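Local coordinates for BAG family molecular chaperone regulator 1 (Arabidopsis thaliana, PDB 4HWC), which probably acts as a co-chaperone in programmed cell death and stress responses, its BAG domain binding the ATPase domain of HSP70/HSC70 chaperones, at residues G21-F26 with E80-L85. Numbering follows the deposited sequence.
Sequences GRVSAF and ETLDAL
The Phe26 ring meets Leu82 at its edge: methyl CD2 of Leu82 lies in the ring plane, 3.7 Å from Phe26 CD2. One face of the ring lies against its own helix, with Arg22 O 3.4 Å above the plane and offset toward the rim. At the root of the side chain, Phe26 CB packs on Leu85 CD1 at 3.8 Å, so the phenylalanine touches both leucines, one turn apart on the facing helix.

A turn earlier, Val23 spreads its two methyls over different partners. Val23 CG1, anti to the backbone N (chi1 173°), reaches Thr81 CG2 at 3.8 Å, while Val23 CG2 rests against Leu82 CD2 at 3.9 Å. Leu82 CD2 thus serves both Val23 and Phe26. Thr81 offers its methyl to this apolar seam; its OG1 hydrogen-bonds to Asn77 O within its own helix.

The segment axes come within 10.6 Å at 28°, running roughly parallel, and between 21-26 and 80-85 the contacts are all carbon to carbon. Helix 38-55 also packs here, with Val44 on Phe26 and Ile45 and Leu48 on Leu82. These residues help to build the apolar interior of the three-helix bundle of the BAG domain, joining its first helix, 5-31, to its last, 62-88.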
loop_
_atom_site.group_PDB
_atom_site.type_symbol
_atom_site.label_atom_id
_atom_site.label_comp_id
_atom_site.label_asym_id
_atom_site.label_seq_id
_atom_site.Cartn_x
_atom_site.Cartn_y
_atom_site.Cartn_z
ATOM N N GLY A 21 -0.673 -1.980 7.649
ATOM C CA GLY A 21 -0.334 -2.217 9.043
ATOM C C GLY A 21 1.165 -2.059 9.218
ATOM O O GLY A 21 1.635 -1.541 10.239
ATOM N N ARG A 22 1.921 -2.513 8.224
ATOM C CA ARG A 22 3.377 -2.373 8.278
ATOM C C ARG A 22 3.764 -0.905 8.204
ATOM O O ARG A 22 4.697 -0.456 8.867
ATOM C CB ARG A 22 4.032 -3.105 7.113
ATOM C CG ARG A 22 3.877 -4.605 7.086
ATOM C CD ARG A 22 5.141 -5.194 6.494
ATOM N NE ARG A 22 4.901 -6.425 5.741
ATOM C CZ ARG A 22 5.888 -7.178 5.261
ATOM N NH1 ARG A 22 7.154 -6.835 5.464
ATOM N NH2 ARG A 22 5.596 -8.273 4.543
ATOM N N VAL A 23 3.041 -0.139 7.396
ATOM C CA VAL A 23 3.318 1.282 7.285
ATOM C C VAL A 23 3.100 1.906 8.661
ATOM O O VAL A 23 3.942 2.660 9.151
ATOM C CB VAL A 23 2.394 1.974 6.244
ATOM C CG1 VAL A 23 2.597 3.492 6.295
ATOM C CG2 VAL A 23 2.729 1.467 4.851
ATOM N N SER A 24 1.979 1.566 9.288
ATOM C CA SER A 24 1.660 2.081 10.616
ATOM C C SER A 24 2.746 1.698 11.623
ATOM O O SER A 24 3.103 2.492 12.486
ATOM C CB SER A 24 0.296 1.538 11.073
ATOM O OG SER A 24 -0.025 1.994 12.374
ATOM N N ALA A 25 3.271 0.480 11.517
ATOM C CA ALA A 25 4.328 0.035 12.428
ATOM C C ALA A 25 5.583 0.886 12.241
ATOM O O ALA A 25 6.219 1.296 13.210
ATOM C CB ALA A 25 4.649 -1.427 12.180
ATOM N N PHE A 26 5.934 1.150 10.986
ATOM C CA PHE A 26 7.107 1.956 10.669
ATOM C C PHE A 26 6.946 3.364 11.227
ATOM O O PHE A 26 7.901 3.967 11.722
ATOM C CB PHE A 26 7.318 2.042 9.148
ATOM C CG PHE A 26 7.858 0.781 8.524
ATOM C CD1 PHE A 26 8.484 -0.193 9.299
ATOM C CD2 PHE A 26 7.771 0.583 7.143
ATOM C CE1 PHE A 26 9.016 -1.345 8.714
ATOM C CE2 PHE A 26 8.301 -0.564 6.547
ATOM C CZ PHE A 26 8.925 -1.531 7.336
ATOM N N GLU A 80 3.458 7.080 -0.705
ATOM C CA GLU A 80 3.783 8.477 -0.436
ATOM C C GLU A 80 4.284 8.611 1.003
ATOM O O GLU A 80 5.264 9.300 1.275
ATOM C CB GLU A 80 2.533 9.336 -0.636
ATOM C CG GLU A 80 2.714 10.820 -0.365
ATOM C CD GLU A 80 1.432 11.596 -0.617
ATOM O OE1 GLU A 80 1.503 12.827 -0.783
ATOM O OE2 GLU A 80 0.348 10.969 -0.650
ATOM N N THR A 81 3.595 7.945 1.921
ATOM C CA THR A 81 3.972 7.965 3.330
ATOM C C THR A 81 5.339 7.310 3.522
ATOM O O THR A 81 6.188 7.826 4.257
ATOM C CB THR A 81 2.916 7.224 4.172
ATOM O OG1 THR A 81 1.675 7.938 4.100
ATOM C CG2 THR A 81 3.349 7.113 5.631
ATOM N N LEU A 82 5.561 6.180 2.857
ATOM C CA LEU A 82 6.831 5.470 2.975
ATOM C C LEU A 82 7.998 6.244 2.367
ATOM O O LEU A 82 9.117 6.199 2.887
ATOM C CB LEU A 82 6.740 4.094 2.320
ATOM C CG LEU A 82 5.880 3.023 2.997
ATOM C CD1 LEU A 82 5.873 1.766 2.136
ATOM C CD2 LEU A 82 6.432 2.705 4.377
ATOM N N ASP A 83 7.753 6.935 1.258
ATOM C CA ASP A 83 8.813 7.716 0.633
ATOM C C ASP A 83 9.237 8.840 1.566
ATOM O O ASP A 83 10.419 9.177 1.652
ATOM C CB ASP A 83 8.354 8.310 -0.701
ATOM C CG ASP A 83 8.291 7.277 -1.808
ATOM O OD1 ASP A 83 9.075 6.307 -1.756
ATOM O OD2 ASP A 83 7.473 7.441 -2.736
ATOM N N ALA A 84 8.266 9.418 2.266
ATOM C CA ALA A 84 8.546 10.500 3.203
ATOM C C ALA A 84 9.365 9.987 4.385
ATOM O O ALA A 84 10.228 10.696 4.903
ATOM C CB ALA A 84 7.242 11.122 3.693
ATOM N N LEU A 85 9.094 8.755 4.811
ATOM C CA LEU A 85 9.824 8.159 5.926
ATOM C C LEU A 85 11.256 7.867 5.523
ATOM O O LEU A 85 12.184 8.105 6.292
ATOM C CB LEU A 85 9.160 6.854 6.388
ATOM C CG LEU A 85 7.957 6.968 7.326
ATOM C CD1 LEU A 85 7.415 5.577 7.641
ATOM C CD2 LEU A 85 8.370 7.674 8.605
#